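Local coordinates for RNA polymerase II subunit A C-terminal domain phosphatase SSU72 (Homo sapiens, PDB 4H3K), which removes phosphate from phosphoserine and phosphothreonine in the C-terminal domain of RNA polymerase II, and acts in RNA processing, transcription termination and, through SYMPK, polyadenylation, at residues S47-S52 with L174-C179; T60-P65 with D82-D87. The protein carries 1 engineered substitution. All blocks are in the same frame, centred on the assembly; numbering follows the deposited sequence.

Contact 1 of 2, residues S47-S52 with L174-C179; sequences SKRGFS and LICELC
The Phe51 ring meets Cys179 through its outer end, with CB of Cys179 standing 3.8 Å from CZ of Phe51 and about as far from CE1. The approach is off-centre: Cys179 CB lies 4.2 Å from the centroid of the Phe51 ring and 30° from its normal, close enough for a CH-pi contact. Sulfur comes in above the ring face, but at a distance, with Cys179 SG 5.3 Å from the centroid of Phe51. Backbone takes part as well, since CE1 of Phe51 is 3.8 Å from the carbonyl O of Cys179. The other flat group is the guanidinium of Arg49, and Cys176 SG sits at its edge, near its plane. What touches is the aliphatic part of the arginine: CD of Arg49 is 3.9 Å from Cys176 SG. With SG anti to its backbone N (chi1 -176°), Cys176 extends its sulfur from the helix to the arginine chain, which bends at chi2 to pass alongside. Neither contact is a polar bond; they lie about one helical turn apart. Phe51 is buried against Leu46, Gln180 and Gln183, whereas Arg49 is exposed and also touches Phe173. The two side chains leave a Schellman motif that ends helix 38-48, in which Gly50 has positive phi, its N bonds to Ser47 O at 3.2 Å, and Phe51 N pairs with Leu46 O. Cys179 continues inward to Leu127 and Leu129. Strand 27-32, helix 38-48 and strand 52-57 form a beta-alpha-beta crossover, and the contact packs the turn between the helix and strand 52-57 against helix 165-184 in the three-layer alpha/beta fold of low-molecular-weight tyrosine phosphatases.

Contact 2 of 2, residues T60-P65 with D82-D87; sequences THVKLP and DQMYND
Met84 faces Val62 and Leu64 from a helical turn whose shortest polar bond joins Asp87 N to Gln83 O at 2.9 Å. The pairing belongs to the part of Ssu72 built onto its phosphatase core: a two-stranded antiparallel hairpin, strands 62-64 and 73-75, with helix 81-98 laid against it. Strand 62-64 is joined to its partner through backbone bonds of Val62 with Tyr75 and of Leu64 with Asn73. A polar tie reaches the helix from that partner strand: Asp87 OD2 is hydrogen-bonded to Tyr75 OH. Between 60-65 and 82-87 themselves the contact is wholly apolar and is carried by one methionine. Val62 and Leu64, two apart on the strand, both start their side chains toward the helix, while Lys63 between them is exposed. CG of Met84 stands anti to its carbonyl carbon (chi1 -70°), and beyond it the chain runs extended, so that the sulfur and terminal methyl reach the strand's side chains. Tyr75 and Gln36 also touch Met84. Leu64 adds a contact with Met104 of helix 101-109, and its side chain is about 6 Å from a bound phosphate ion, probably from the crystallisation liquor, though it may mark a pocket. Its torsions lie away from the staggered positions (chi1 -100°, chi2 3°), with chi2 nearly eclipsed, which may reflect strain or an uncertain fit. The side chains of Leu64 and Met84 are set at about a right angle, with Leu64 CD2 3.8 Å from Met84 SD. The looser touch comes from the methionine methyl, Met84 CE, 4.2 Å from Val62 CG1.

In the fold
The two contacts lie on opposite sides of the chain's centre, their own centres 26 Å apart and their nearest atoms about 17 Å apart, so they do not touch. Along the chain, contact 2 is nested within the long loop that contact 1 closes: segment 47-52 comes first, then 60-65 and 82-87, and 174-179 last. Strand 52-57, at an edge of the five-stranded mixed sheet, leads from contact 1 to contact 2. Contact 1 thus joins the turn after an early helix to a late helix of the central alpha/beta core, whereas contact 2 holds together the hairpin and helix inserted after that strand, probably the cap beside the phosphatase active site.

Contact 1 of 2, residues S47-S52 with L174-C179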
ATOM      1  N   SER B  47      -9.628  -4.950 -20.410  1.00 30.27           N
ATOM      2  CA  SER B  47     -10.664  -3.934 -20.565  1.00 32.77           C
ATOM      3  C   SER B  47     -11.911  -4.558 -21.202  1.00 33.60           C
ATOM      4  O   SER B  47     -13.015  -4.335 -20.737  1.00 33.68           O
ATOM      5  CB  SER B  47     -10.140  -2.770 -21.393  1.00 32.51           C
ATOM      6  OG  SER B  47     -11.194  -1.905 -21.709  1.00 37.80           O
ATOM      7  N   LYS B  48     -11.709  -5.369 -22.240  1.00 34.33           N
ATOM      8  CA  LYS B  48     -12.802  -6.039 -22.958  1.00 36.33           C
ATOM      9  C   LYS B  48     -13.537  -7.043 -22.088  1.00 36.64           C
ATOM     10  O   LYS B  48     -14.741  -7.268 -22.258  1.00 38.18           O
ATOM     11  CB  LYS B  48     -12.267  -6.727 -24.216  1.00 37.09           C
ATOM     12  CG  LYS B  48     -12.254  -5.827 -25.430  1.00 41.16           C
ATOM     13  CD  LYS B  48     -11.360  -6.396 -26.550  1.00 47.52           C
ATOM     14  CE  LYS B  48     -11.693  -5.807 -27.921  1.00 51.54           C
ATOM     15  NZ  LYS B  48     -12.171  -4.402 -27.790  1.00 54.99           N
ATOM     16  N   ARG B  49     -12.824  -7.632 -21.137  1.00 35.14           N
ATOM     17  CA  ARG B  49     -13.437  -8.586 -20.233  1.00 35.78           C
ATOM     18  C   ARG B  49     -13.937  -7.988 -18.930  1.00 34.98           C
ATOM     19  O   ARG B  49     -14.192  -8.698 -17.965  1.00 35.50           O
ATOM     20  CB  ARG B  49     -12.570  -9.844 -20.080  1.00 34.95           C
ATOM     21  CG  ARG B  49     -12.878 -10.823 -21.242  1.00 38.35           C
ATOM     22  CD  ARG B  49     -11.623 -11.409 -21.850  1.00 38.09           C
ATOM     23  NE  ARG B  49     -11.840 -11.979 -23.190  1.00 38.29           N
ATOM     24  CZ  ARG B  49     -11.319 -13.143 -23.562  1.00 39.02           C
ATOM     25  NH1 ARG B  49     -10.619 -13.859 -22.672  1.00 35.66           N
ATOM     26  NH2 ARG B  49     -11.531 -13.614 -24.783  1.00 37.86           N
ATOM     27  N   GLY B  50     -14.118  -6.671 -18.931  1.00 35.02           N
ATOM     28  CA  GLY B  50     -14.856  -5.993 -17.867  1.00 34.58           C
ATOM     29  C   GLY B  50     -14.054  -5.592 -16.631  1.00 33.68           C
ATOM     30  O   GLY B  50     -14.655  -5.245 -15.617  1.00 34.38           O
ATOM     31  N   PHE B  51     -12.720  -5.620 -16.705  1.00 31.55           N
ATOM     32  CA  PHE B  51     -11.873  -5.176 -15.570  1.00 30.80           C
ATOM     33  C   PHE B  51     -11.603  -3.695 -15.637  1.00 30.76           C
ATOM     34  O   PHE B  51     -11.601  -3.107 -16.708  1.00 31.07           O
ATOM     35  CB  PHE B  51     -10.515  -5.894 -15.565  1.00 29.88           C
ATOM     36  CG  PHE B  51     -10.603  -7.334 -15.164  1.00 29.32           C
ATOM     37  CD1 PHE B  51     -10.550  -7.701 -13.822  1.00 29.85           C
ATOM     38  CD2 PHE B  51     -10.751  -8.321 -16.125  1.00 29.02           C
ATOM     39  CE1 PHE B  51     -10.631  -9.055 -13.442  1.00 28.51           C
ATOM     40  CE2 PHE B  51     -10.863  -9.665 -15.765  1.00 29.93           C
ATOM     41  CZ  PHE B  51     -10.790 -10.037 -14.432  1.00 29.84           C
ATOM     42  N   SER B  52     -11.368  -3.098 -14.478  1.00 30.42           N
ATOM     43  CA  SER B  52     -10.906  -1.744 -14.403  1.00 31.20           C
ATOM     44  C   SER B  52      -9.394  -1.854 -14.522  1.00 29.55           C
ATOM     45  O   SER B  52      -8.746  -2.453 -13.685  1.00 28.99           O
ATOM     46  CB  SER B  52     -11.329  -1.165 -13.046  1.00 32.90           C
ATOM     47  OG  SER B  52     -10.647   0.044 -12.778  1.00 35.35           O
ATOM     48  N   LEU B 174      -2.836 -15.132 -20.123  1.00 28.20           N
ATOM     49  CA  LEU B 174      -2.441 -15.671 -18.821  1.00 28.32           C
ATOM     50  C   LEU B 174      -2.750 -14.673 -17.687  1.00 27.28           C
ATOM     51  O   LEU B 174      -3.276 -15.032 -16.647  1.00 25.88           O
ATOM     52  CB  LEU B 174      -0.951 -16.028 -18.824  1.00 29.32           C
ATOM     53  CG  LEU B 174      -0.332 -16.684 -17.588  1.00 32.29           C
ATOM     54  CD1 LEU B 174      -0.968 -18.056 -17.297  1.00 33.29           C
ATOM     55  CD2 LEU B 174       1.191 -16.837 -17.797  1.00 36.44           C
ATOM     56  N   ILE B 175      -2.412 -13.406 -17.915  1.00 26.88           N
ATOM     57  CA  ILE B 175      -2.748 -12.330 -17.005  1.00 26.25           C
ATOM     58  C   ILE B 175      -4.267 -12.246 -16.780  1.00 25.93           C
ATOM     59  O   ILE B 175      -4.724 -12.130 -15.629  1.00 26.13           O
ATOM     60  CB  ILE B 175      -2.161 -10.983 -17.536  1.00 25.86           C
ATOM     61  CG1 ILE B 175      -0.664 -10.942 -17.241  1.00 26.46           C
ATOM     62  CG2 ILE B 175      -2.828  -9.777 -16.852  1.00 26.82           C
ATOM     63  CD1 ILE B 175       0.175  -9.935 -18.130  1.00 24.48           C
ATOM     64  N   CYS B 176      -5.038 -12.325 -17.869  1.00 26.79           N
ATOM     65  CA  CYS B 176      -6.502 -12.324 -17.776  1.00 27.45           C
ATOM     66  C   CYS B 176      -6.983 -13.517 -16.939  1.00 26.90           C
ATOM     67  O   CYS B 176      -7.849 -13.363 -16.064  1.00 26.08           O
ATOM     68  CB  CYS B 176      -7.160 -12.339 -19.173  1.00 28.77           C
ATOM     69  SG  CYS B 176      -8.984 -12.212 -19.078  1.00 34.70           S
ATOM     70  N   GLU B 177      -6.405 -14.696 -17.184  1.00 26.59           N
ATOM     71  CA  GLU B 177      -6.748 -15.890 -16.389  1.00 29.04           C
ATOM     72  C   GLU B 177      -6.452 -15.694 -14.905  1.00 27.29           C
ATOM     73  O   GLU B 177      -7.307 -15.971 -14.040  1.00 26.95           O
ATOM     74  CB  GLU B 177      -6.058 -17.145 -16.946  1.00 30.58           C
ATOM     75  CG  GLU B 177      -6.896 -18.372 -16.790  1.00 37.53           C
ATOM     76  CD  GLU B 177      -6.226 -19.629 -17.281  1.00 45.56           C
ATOM     77  OE1 GLU B 177      -5.327 -19.517 -18.161  1.00 45.03           O
ATOM     78  OE2 GLU B 177      -6.648 -20.719 -16.797  1.00 49.53           O
ATOM     79  N   LEU B 178      -5.275 -15.151 -14.607  1.00 26.20           N
ATOM     80  CA  LEU B 178      -4.923 -14.847 -13.231  1.00 26.05           C
ATOM     81  C   LEU B 178      -5.890 -13.848 -12.591  1.00 25.39           C
ATOM     82  O   LEU B 178      -6.370 -14.072 -11.490  1.00 26.04           O
ATOM     83  CB  LEU B 178      -3.475 -14.367 -13.139  1.00 26.01           C
ATOM     84  CG  LEU B 178      -3.030 -13.956 -11.730  1.00 28.17           C
ATOM     85  CD1 LEU B 178      -3.050 -15.164 -10.769  1.00 30.70           C
ATOM     86  CD2 LEU B 178      -1.656 -13.291 -11.747  1.00 29.24           C
ATOM     87  N   CYS B 179      -6.217 -12.776 -13.295  1.00 25.06           N
ATOM     88  CA  CYS B 179      -7.102 -11.755 -12.745  1.00 26.12           C
ATOM     89  C   CYS B 179      -8.495 -12.320 -12.515  1.00 27.16           C
ATOM     90  O   CYS B 179      -9.138 -12.025 -11.526  1.00 27.91           O
ATOM     91  CB  CYS B 179      -7.148 -10.524 -13.652  1.00 25.67           C
ATOM     92  SG  CYS B 179      -5.585  -9.605 -13.510  1.00 28.36           S
TER

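Contact 2 of 2, residues T60-P65 with D82-D87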
ATOM      1  N   THR B  60      12.946   4.382 -19.427  1.00 32.36           N
ATOM      2  CA  THR B  60      13.369   5.763 -19.572  1.00 35.33           C
ATOM      3  C   THR B  60      12.782   6.413 -20.836  1.00 35.38           C
ATOM      4  O   THR B  60      12.596   7.629 -20.902  1.00 36.20           O
ATOM      5  CB  THR B  60      14.928   5.803 -19.604  1.00 36.25           C
ATOM      6  OG1 THR B  60      15.414   5.250 -18.349  1.00 40.71           O
ATOM      7  CG2 THR B  60      15.422   7.203 -19.702  1.00 40.50           C
ATOM      8  N   HIS B  61      12.520   5.588 -21.846  1.00 34.22           N
ATOM      9  CA  HIS B  61      12.026   6.049 -23.140  1.00 34.14           C
ATOM     10  C   HIS B  61      11.253   4.908 -23.799  1.00 32.64           C
ATOM     11  O   HIS B  61      11.272   3.772 -23.324  1.00 31.54           O
ATOM     12  CB  HIS B  61      13.190   6.464 -24.044  1.00 35.02           C
ATOM     13  CG  HIS B  61      14.239   5.404 -24.182  1.00 35.76           C
ATOM     14  ND1 HIS B  61      14.229   4.475 -25.200  1.00 36.70           N
ATOM     15  CD2 HIS B  61      15.304   5.102 -23.407  1.00 34.21           C
ATOM     16  CE1 HIS B  61      15.258   3.660 -25.061  1.00 36.98           C
ATOM     17  NE2 HIS B  61      15.920   4.013 -23.974  1.00 37.92           N
ATOM     18  N   VAL B  62      10.599   5.232 -24.903  1.00 31.80           N
ATOM     19  CA  VAL B  62       9.808   4.281 -25.660  1.00 31.69           C
ATOM     20  C   VAL B  62      10.671   3.708 -26.757  1.00 33.13           C
ATOM     21  O   VAL B  62      11.403   4.435 -27.439  1.00 33.22           O
ATOM     22  CB  VAL B  62       8.593   4.977 -26.284  1.00 30.96           C
ATOM     23  CG1 VAL B  62       7.858   4.067 -27.301  1.00 32.47           C
ATOM     24  CG2 VAL B  62       7.654   5.440 -25.167  1.00 30.18           C
ATOM     25  N   LYS B  63      10.594   2.396 -26.903  1.00 33.47           N
ATOM     26  CA  LYS B  63      11.346   1.669 -27.885  1.00 35.80           C
ATOM     27  C   LYS B  63      10.329   0.920 -28.765  1.00 36.28           C
ATOM     28  O   LYS B  63       9.346   0.346 -28.273  1.00 35.30           O
ATOM     29  CB  LYS B  63      12.311   0.724 -27.165  1.00 36.63           C
ATOM     30  CG  LYS B  63      13.324   0.024 -28.059  1.00 41.86           C
ATOM     31  CD  LYS B  63      13.645  -1.400 -27.563  1.00 47.19           C
ATOM     32  CE  LYS B  63      14.917  -1.466 -26.704  1.00 50.89           C
ATOM     33  NZ  LYS B  63      14.885  -0.654 -25.429  1.00 53.36           N
ATOM     34  N   LEU B  64      10.550   0.966 -30.067  1.00 36.94           N
ATOM     35  CA  LEU B  64       9.806   0.154 -30.999  1.00 37.63           C
ATOM     36  C   LEU B  64      10.837  -0.563 -31.863  1.00 39.25           C
ATOM     37  O   LEU B  64      11.923  -0.004 -32.107  1.00 38.91           O
ATOM     38  CB  LEU B  64       8.940   1.059 -31.868  1.00 37.32           C
ATOM     39  CG  LEU B  64       7.449   1.285 -31.613  1.00 39.66           C
ATOM     40  CD1 LEU B  64       6.907   0.589 -30.374  1.00 37.06           C
ATOM     41  CD2 LEU B  64       7.051   2.775 -31.673  1.00 40.88           C
ATOM     42  N   PRO B  65      10.525  -1.792 -32.318  1.00 39.42           N
ATOM     43  CA  PRO B  65      11.458  -2.481 -33.211  1.00 41.19           C
ATOM     44  C   PRO B  65      11.702  -1.669 -34.489  1.00 42.19           C
ATOM     45  O   PRO B  65      10.816  -0.948 -34.924  1.00 41.74           O
ATOM     46  CB  PRO B  65      10.716  -3.785 -33.551  1.00 40.91           C
ATOM     47  CG  PRO B  65       9.815  -4.038 -32.355  1.00 40.30           C
ATOM     48  CD  PRO B  65       9.396  -2.661 -31.898  1.00 39.95           C
ATOM     49  N   ASP B  82      -0.288   8.082 -32.399  1.00 40.34           N
ATOM     50  CA  ASP B  82      -0.561   8.619 -33.736  1.00 42.56           C
ATOM     51  C   ASP B  82       0.678   9.282 -34.350  1.00 43.32           C
ATOM     52  O   ASP B  82       0.965   9.075 -35.526  1.00 44.84           O
ATOM     53  CB  ASP B  82      -1.731   9.596 -33.659  1.00 43.37           C
ATOM     54  CG  ASP B  82      -2.272   9.946 -35.009  1.00 46.38           C
ATOM     55  OD1 ASP B  82      -2.870   9.057 -35.642  1.00 48.20           O
ATOM     56  OD2 ASP B  82      -2.069  11.099 -35.436  1.00 48.05           O
ATOM     57  N   GLN B  83       1.426  10.053 -33.565  1.00 43.87           N
ATOM     58  CA  GLN B  83       2.681  10.634 -34.068  1.00 44.98           C
ATOM     59  C   GLN B  83       3.675   9.532 -34.450  1.00 44.40           C
ATOM     60  O   GLN B  83       4.303   9.609 -35.497  1.00 44.54           O
ATOM     61  CB  GLN B  83       3.290  11.648 -33.085  1.00 45.10           C
ATOM     62  CG  GLN B  83       2.438  12.897 -32.932  1.00 46.91           C
ATOM     63  CD  GLN B  83       2.856  13.785 -31.774  1.00 48.26           C
ATOM     64  OE1 GLN B  83       3.029  13.330 -30.651  1.00 48.59           O
ATOM     65  NE2 GLN B  83       3.009  15.077 -32.049  1.00 51.95           N
ATOM     66  N   MET B  84       3.762   8.478 -33.635  1.00 43.00           N
ATOM     67  CA  MET B  84       4.641   7.338 -33.934  1.00 42.80           C
ATOM     68  C   MET B  84       4.215   6.625 -35.204  1.00 43.26           C
ATOM     69  O   MET B  84       5.056   6.226 -36.025  1.00 43.57           O
ATOM     70  CB  MET B  84       4.684   6.334 -32.773  1.00 41.24           C
ATOM     71  CG  MET B  84       5.396   6.839 -31.557  1.00 41.40           C
ATOM     72  SD  MET B  84       5.123   5.728 -30.161  1.00 38.51           S
ATOM     73  CE  MET B  84       5.244   6.917 -28.828  1.00 39.69           C
ATOM     74  N   TYR B  85       2.905   6.469 -35.350  1.00 43.76           N
ATOM     75  CA  TYR B  85       2.310   5.857 -36.529  1.00 45.44           C
ATOM     76  C   TYR B  85       2.750   6.615 -37.782  1.00 46.65           C
ATOM     77  O   TYR B  85       3.294   6.018 -38.713  1.00 46.52           O
ATOM     78  CB  TYR B  85       0.787   5.855 -36.410  1.00 45.59           C
ATOM     79  CG  TYR B  85       0.076   5.109 -37.513  1.00 48.49           C
ATOM     80  CD1 TYR B  85      -0.200   5.723 -38.733  1.00 50.70           C
ATOM     81  CD2 TYR B  85      -0.331   3.783 -37.330  1.00 49.78           C
ATOM     82  CE1 TYR B  85      -0.856   5.038 -39.748  1.00 52.62           C
ATOM     83  CE2 TYR B  85      -0.976   3.088 -38.340  1.00 51.57           C
ATOM     84  CZ  TYR B  85      -1.238   3.725 -39.545  1.00 52.48           C
ATOM     85  OH  TYR B  85      -1.887   3.035 -40.539  1.00 55.27           O
ATOM     86  N   ASN B  86       2.547   7.929 -37.776  1.00 48.23           N
ATOM     87  CA  ASN B  86       2.865   8.765 -38.949  1.00 50.56           C
ATOM     88  C   ASN B  86       4.355   8.834 -39.225  1.00 51.28           C
ATOM     89  O   ASN B  86       4.770   8.783 -40.371  1.00 52.66           O
ATOM     90  CB  ASN B  86       2.286  10.163 -38.795  1.00 51.09           C
ATOM     91  CG  ASN B  86       0.777  10.153 -38.721  1.00 51.99           C
ATOM     92  OD1 ASN B  86       0.118   9.414 -39.440  1.00 52.36           O
ATOM     93  ND2 ASN B  86       0.224  10.971 -37.847  1.00 53.23           N
ATOM     94  N   ASP B  87       5.150   8.943 -38.172  1.00 51.61           N
ATOM     95  CA  ASP B  87       6.601   8.852 -38.289  1.00 52.87           C
ATOM     96  C   ASP B  87       7.026   7.535 -38.957  1.00 52.98           C
ATOM     97  O   ASP B  87       7.825   7.543 -39.896  1.00 53.89           O
ATOM     98  CB  ASP B  87       7.267   9.012 -36.923  1.00 52.22           C
ATOM     99  CG  ASP B  87       8.786   8.945 -36.995  1.00 54.61           C
ATOM    100  OD1 ASP B  87       9.397   9.844 -37.608  1.00 57.86           O
ATOM    101  OD2 ASP B  87       9.378   7.999 -36.435  1.00 55.67           O
TER